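Side-chain contacts in phosphoinositol-specific phospholipase C (Pseudomonas sp., PDB 5FYP), which probably cleaves phosphoinositide lipids in a calcium-dependent reaction: residues 134-139 and 197-202; 211-216 and 223-228. All blocks are in the same frame, centred on the assembly; numbering follows the deposited sequence.

Contact 1 of 2, residues 134-139 and 197-202; sequences KDFDEL and SQYAEA
The ring of Tyr199 meets Phe136 and Asp137 at once, but in different ways. Tyr199 CE1 comes to the edge of the Phe136 ring, near the plane of that ring, with Phe136 CD2 at 4.3 Å from Tyr199 CE1. Phe136 in turn meets Phe51 with its ring almost parallel and Trp66 edge-to-face, so it belongs to an aromatic cluster of which Tyr199 is the flank. At the edge of the Tyr199 ring, and in its plane, lies Asp137 OD1. Asp137 OD1 accepts a short hydrogen bond from Tyr199 OH at 2.6 Å through its syn lone pair, the one on the side of OD2. The carboxylate is turned 78° from the phenol ring. Tyr199 gets there because its CG stands anti to the backbone N (chi1 172°), which carries the ring out from its own helix toward the neighbouring one.

The two helices, 133-144 and 193-203, each follow one of two neighbouring parallel strands, 114-120 and 184-189, consistent with outer helices of the TIM-barrel fold, and the phenol bridges the groove between them. Asp137 holds more than the tyrosine: its OD2 makes a salt bridge with Arg203 NE and takes a hydrogen bond from the backbone N of Lys208. One buried carboxylate therefore ties its own helix to the end of helix 193-203 and to the chain leading into strand 210-211. The arginine and the two hydrogen bonds probably stabilise its negative charge. Tyr199 OH also has a weak hydrogen bond with Val209 N. On the exposed side of helix 133-144, Lys134 NZ and Glu138 OE2 form a salt bridge of 2.8 Å, one helical turn apart.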
loop_
_atom_site.group_PDB
_atom_site.type_symbol
_atom_site.label_atom_id
_atom_site.label_comp_id
_atom_site.label_asym_id
_atom_site.label_seq_id
_atom_site.Cartn_x
_atom_site.Cartn_y
_atom_site.Cartn_z
ATOM N N LYS A 134 17.529 -1.317 2.304
ATOM C CA LYS A 134 18.137 -0.523 1.263
ATOM C C LYS A 134 18.015 -1.192 -0.127
ATOM O O LYS A 134 17.708 -0.527 -1.118
ATOM C CB LYS A 134 19.595 -0.236 1.588
ATOM C CG LYS A 134 20.347 0.588 0.558
ATOM C CD LYS A 134 21.558 1.202 1.229
ATOM C CE LYS A 134 22.557 1.855 0.294
ATOM N NZ LYS A 134 23.007 0.984 -0.828
ATOM N N ASP A 135 18.242 -2.511 -0.174
ATOM C CA ASP A 135 18.098 -3.245 -1.440
ATOM C C ASP A 135 16.655 -3.160 -1.951
ATOM O O ASP A 135 16.442 -3.050 -3.153
ATOM C CB ASP A 135 18.505 -4.691 -1.294
ATOM C CG ASP A 135 19.972 -4.868 -0.961
ATOM O OD1 ASP A 135 20.812 -4.391 -1.748
ATOM O OD2 ASP A 135 20.283 -5.451 0.102
ATOM N N PHE A 136 15.696 -3.243 -1.041
ATOM C CA PHE A 136 14.290 -3.126 -1.413
ATOM C C PHE A 136 13.976 -1.747 -1.989
ATOM O O PHE A 136 13.353 -1.657 -3.052
ATOM C CB PHE A 136 13.461 -3.474 -0.189
ATOM C CG PHE A 136 11.998 -3.579 -0.439
ATOM C CD1 PHE A 136 11.490 -4.648 -1.158
ATOM C CD2 PHE A 136 11.123 -2.637 0.086
ATOM C CE1 PHE A 136 10.143 -4.813 -1.355
ATOM C CE2 PHE A 136 9.746 -2.794 -0.094
ATOM C CZ PHE A 136 9.290 -3.879 -0.848
ATOM N N ASP A 137 14.433 -0.694 -1.308
ATOM C CA ASP A 137 14.259 0.661 -1.831
ATOM C C ASP A 137 14.921 0.798 -3.197
ATOM O O ASP A 137 14.359 1.456 -4.080
ATOM C CB ASP A 137 14.810 1.711 -0.887
ATOM C CG ASP A 137 13.838 2.121 0.211
ATOM O OD1 ASP A 137 12.717 1.559 0.277
ATOM O OD2 ASP A 137 14.174 3.063 0.940
ATOM N N GLU A 138 16.098 0.212 -3.360
ATOM C CA GLU A 138 16.789 0.354 -4.628
ATOM C C GLU A 138 16.009 -0.324 -5.764
ATOM O O GLU A 138 15.941 0.204 -6.860
ATOM C CB GLU A 138 18.237 -0.141 -4.514
ATOM C CG GLU A 138 19.101 0.843 -3.732
ATOM C CD GLU A 138 20.526 0.430 -3.473
ATOM O OE1 GLU A 138 20.879 -0.719 -3.708
ATOM O OE2 GLU A 138 21.271 1.286 -2.982
ATOM N N LEU A 139 15.417 -1.488 -5.483
ATOM C CA LEU A 139 14.587 -2.169 -6.476
ATOM C C LEU A 139 13.390 -1.297 -6.864
ATOM O O LEU A 139 13.143 -1.092 -8.044
ATOM C CB LEU A 139 14.086 -3.518 -5.951
ATOM C CG LEU A 139 12.983 -4.176 -6.778
ATOM C CD1 LEU A 139 13.473 -4.464 -8.183
ATOM C CD2 LEU A 139 12.487 -5.454 -6.130
ATOM N N SER A 197 9.312 -1.547 11.704
ATOM C CA SER A 197 10.200 -0.719 12.507
ATOM C C SER A 197 11.651 -0.830 12.021
ATOM O O SER A 197 12.359 0.169 11.945
ATOM C CB SER A 197 10.070 -1.112 13.965
ATOM O OG SER A 197 10.715 -0.149 14.795
ATOM N N GLN A 198 12.030 -2.039 11.645
ATOM C CA GLN A 198 13.376 -2.270 11.118
ATOM C C GLN A 198 13.573 -1.503 9.796
ATOM O O GLN A 198 14.625 -0.911 9.565
ATOM C CB GLN A 198 13.595 -3.755 10.906
ATOM C CG GLN A 198 13.728 -4.526 12.216
ATOM C CD GLN A 198 13.407 -6.005 12.084
ATOM O OE1 GLN A 198 13.331 -6.558 10.998
ATOM N NE2 GLN A 198 13.248 -6.658 13.194
ATOM N N TYR A 199 12.562 -1.558 8.925
ATOM C CA TYR A 199 12.626 -0.828 7.661
ATOM C C TYR A 199 12.778 0.678 7.904
ATOM O O TYR A 199 13.657 1.329 7.335
ATOM C CB TYR A 199 11.391 -1.163 6.827
ATOM C CG TYR A 199 11.294 -0.308 5.587
ATOM C CD1 TYR A 199 11.971 -0.657 4.413
ATOM C CD2 TYR A 199 10.570 0.865 5.591
ATOM C CE1 TYR A 199 11.944 0.156 3.300
ATOM C CE2 TYR A 199 10.512 1.693 4.475
ATOM C CZ TYR A 199 11.225 1.335 3.329
ATOM O OH TYR A 199 11.180 2.178 2.265
ATOM N N ALA A 200 11.943 1.243 8.773
ATOM C CA ALA A 200 11.979 2.671 9.022
ATOM C C ALA A 200 13.273 3.103 9.700
ATOM O O ALA A 200 13.805 4.176 9.405
ATOM C CB ALA A 200 10.768 3.110 9.838
ATOM N N GLU A 201 13.786 2.286 10.622
ATOM C CA GLU A 201 15.073 2.616 11.259
ATOM C C GLU A 201 16.210 2.614 10.252
ATOM O O GLU A 201 17.118 3.429 10.348
ATOM C CB GLU A 201 15.329 1.666 12.428
ATOM C CG GLU A 201 14.412 2.019 13.581
ATOM C CD GLU A 201 14.897 1.691 14.932
ATOM O OE1 GLU A 201 15.820 0.822 15.025
ATOM O OE2 GLU A 201 14.293 2.327 15.848
ATOM N N ALA A 202 16.147 1.721 9.285
ATOM C CA ALA A 202 17.195 1.640 8.260
ATOM C C ALA A 202 17.127 2.807 7.260
ATOM O O ALA A 202 18.164 3.337 6.882
ATOM C CB ALA A 202 17.102 0.324 7.516
#

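Contact 2 of 2, residues 211-216 and 223-228; sequences ISPVTN and GKVSGM
Pro213, whose ring packs on Val225, has a carbonyl oxygen that accepts a hydrogen bond from a nearby side chain: Thr215 OG1 donates to Pro213 O at 2.8 Å. The hydroxyl approaches from above the carbonyl plane, with a C=O...donor angle of 136°, and also bonds Asn239 ND2. Backbone hydrogen bonds of Ser212 with Leu188, and of Pro213 and Thr215 with Asn240, link the chain after strand 210-211 to both 184-189 and 238-242, consistent with the closing of the TIM barrel.

The face turned to 223-228 is apolar. Val225 CG1, anti to its backbone N (chi1 175°), presses on the proline ring, 3.7 Å from Pro213 CB, the two side chains meeting at about a right angle. Beside them Ile211 and Met228 reach toward each other tip to tip, Ile211 CD1 lying 3.9 Å from Met228 CE. The methionine chain bends at chi2 and chi3, bringing its methyl round to the isoleucine.

Val225 to Met228 form a type II turn closed by Met228 N to Val225 O at 3.0 Å, with Gly227 at the position of positive phi. Lys224 NZ reaches back to the turn, bonding Met228 O at 2.9 Å and, weakly, Val225 O. Direct contact between the segments is thus apolar, but two polar side chains bridge them: Asn193 bonds Val214 N and Ser226 O, and Asp220 bonds Asn216 N and Ser226 N, so directional bonds hold the two backbones in place around buried van der Waals packing.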
loop_
_atom_site.group_PDB
_atom_site.type_symbol
_atom_site.label_atom_id
_atom_site.label_comp_id
_atom_site.label_asym_id
_atom_site.label_seq_id
_atom_site.Cartn_x
_atom_site.Cartn_y
_atom_site.Cartn_z
ATOM N N ILE A 211 5.249 2.811 5.681
ATOM C CA ILE A 211 4.947 1.707 6.571
ATOM C C ILE A 211 3.509 1.805 7.089
ATOM O O ILE A 211 3.015 2.893 7.368
ATOM C CB ILE A 211 5.947 1.589 7.728
ATOM C CG1 ILE A 211 6.010 2.825 8.628
ATOM C CG2 ILE A 211 7.333 1.237 7.193
ATOM C CD1 ILE A 211 6.719 2.576 9.942
ATOM N N SER A 212 2.826 0.658 7.167
ATOM C CA SER A 212 1.450 0.650 7.621
ATOM C C SER A 212 1.257 -0.459 8.649
ATOM O O SER A 212 1.032 -1.609 8.279
ATOM C CB SER A 212 0.503 0.471 6.450
ATOM O OG SER A 212 -0.829 0.522 6.907
ATOM N N PRO A 213 1.428 -0.130 9.930
ATOM C CA PRO A 213 1.430 -1.191 10.949
ATOM C C PRO A 213 0.065 -1.789 11.204
ATOM O O PRO A 213 -0.971 -1.136 11.063
ATOM C CB PRO A 213 1.955 -0.472 12.192
ATOM C CG PRO A 213 1.590 0.954 11.980
ATOM C CD PRO A 213 1.762 1.179 10.500
ATOM N N VAL A 214 0.100 -3.035 11.670
ATOM C CA VAL A 214 -1.054 -3.714 12.223
ATOM C C VAL A 214 -1.549 -2.870 13.398
ATOM O O VAL A 214 -0.792 -2.496 14.290
ATOM C CB VAL A 214 -0.685 -5.132 12.709
ATOM C CG1 VAL A 214 -1.872 -5.791 13.391
ATOM C CG2 VAL A 214 -0.180 -5.991 11.550
ATOM N N THR A 215 -2.862 -2.577 13.382
ATOM C CA THR A 215 -3.480 -1.582 14.279
ATOM C C THR A 215 -4.623 -2.182 15.066
ATOM O O THR A 215 -5.578 -2.652 14.451
ATOM C CB THR A 215 -3.931 -0.417 13.409
ATOM O OG1 THR A 215 -2.792 0.178 12.758
ATOM C CG2 THR A 215 -4.660 0.678 14.184
ATOM N N ASN A 216 -4.497 -2.123 16.390
ATOM C CA ASN A 216 -5.562 -2.581 17.279
ATOM C C ASN A 216 -5.714 -1.738 18.536
ATOM O O ASN A 216 -6.406 -2.130 19.462
ATOM C CB ASN A 216 -5.494 -4.074 17.592
ATOM C CG ASN A 216 -4.297 -4.462 18.385
ATOM O OD1 ASN A 216 -3.645 -3.657 19.003
ATOM N ND2 ASN A 216 -3.973 -5.738 18.312
ATOM N N GLY A 223 0.799 6.884 18.964
ATOM C CA GLY A 223 1.769 6.743 20.036
ATOM C C GLY A 223 2.912 5.838 19.651
ATOM O O GLY A 223 3.269 5.746 18.469
ATOM N N LYS A 224 3.501 5.199 20.641
ATOM C CA LYS A 224 4.500 4.166 20.381
ATOM C C LYS A 224 3.729 2.941 19.875
ATOM O O LYS A 224 2.961 2.320 20.613
ATOM C CB LYS A 224 5.321 3.810 21.613
ATOM C CG LYS A 224 6.332 2.700 21.310
ATOM C CD LYS A 224 6.870 2.011 22.540
ATOM C CE LYS A 224 7.577 0.700 22.205
ATOM N NZ LYS A 224 6.707 -0.284 21.448
ATOM N N VAL A 225 3.910 2.658 18.592
ATOM C CA VAL A 225 3.175 1.578 17.945
ATOM C C VAL A 225 3.645 0.243 18.512
ATOM O O VAL A 225 4.841 0.041 18.751
ATOM C CB VAL A 225 3.428 1.660 16.430
ATOM C CG1 VAL A 225 2.805 0.497 15.682
ATOM C CG2 VAL A 225 2.920 2.975 15.863
ATOM N N SER A 226 2.709 -0.682 18.719
ATOM C CA SER A 226 3.049 -2.005 19.206
ATOM C C SER A 226 4.095 -2.639 18.309
ATOM O O SER A 226 3.982 -2.620 17.077
ATOM C CB SER A 226 1.810 -2.887 19.193
ATOM O OG SER A 226 0.776 -2.294 19.958
ATOM N N GLY A 227 5.160 -3.159 18.914
ATOM C CA GLY A 227 6.203 -3.808 18.168
ATOM C C GLY A 227 7.201 -2.903 17.478
ATOM O O GLY A 227 8.071 -3.407 16.758
ATOM N N MET A 228 7.090 -1.579 17.651
ATOM C CA MET A 228 7.994 -0.627 17.001
ATOM C C MET A 228 8.641 0.274 18.022
ATOM O O MET A 228 8.121 0.544 19.108
ATOM C CB MET A 228 7.295 0.231 15.948
ATOM C CG MET A 228 6.457 -0.601 14.961
ATOM S SD MET A 228 6.414 0.062 13.284
ATOM C CE MET A 228 5.872 1.722 13.620
#

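Helix 193-203 is the piece the two contacts share. Its Tyr199 meets Phe136 and Asp137 of helix 133-144 in contact 1, and the same ring touches contact 2: CE1 and OH serve the first, while Tyr199 CD2 lies 3.6 Å from Ile211 CG2. Ala200 CB, 4.1 Å from Ile211 CD1, and Ser197 OG, 3.5 Å from Met228 CA, add to the second, so the contacts adjoin although their centres are about 17 Å apart. Calcium, bound by Asn27, Glu48, Asp50 and Asp119, is about 13 Å from the Phe136 side chain. Phe136 meets Phe51, next in sequence to Asp50, which relates contact 1 to the metal site only indirectly.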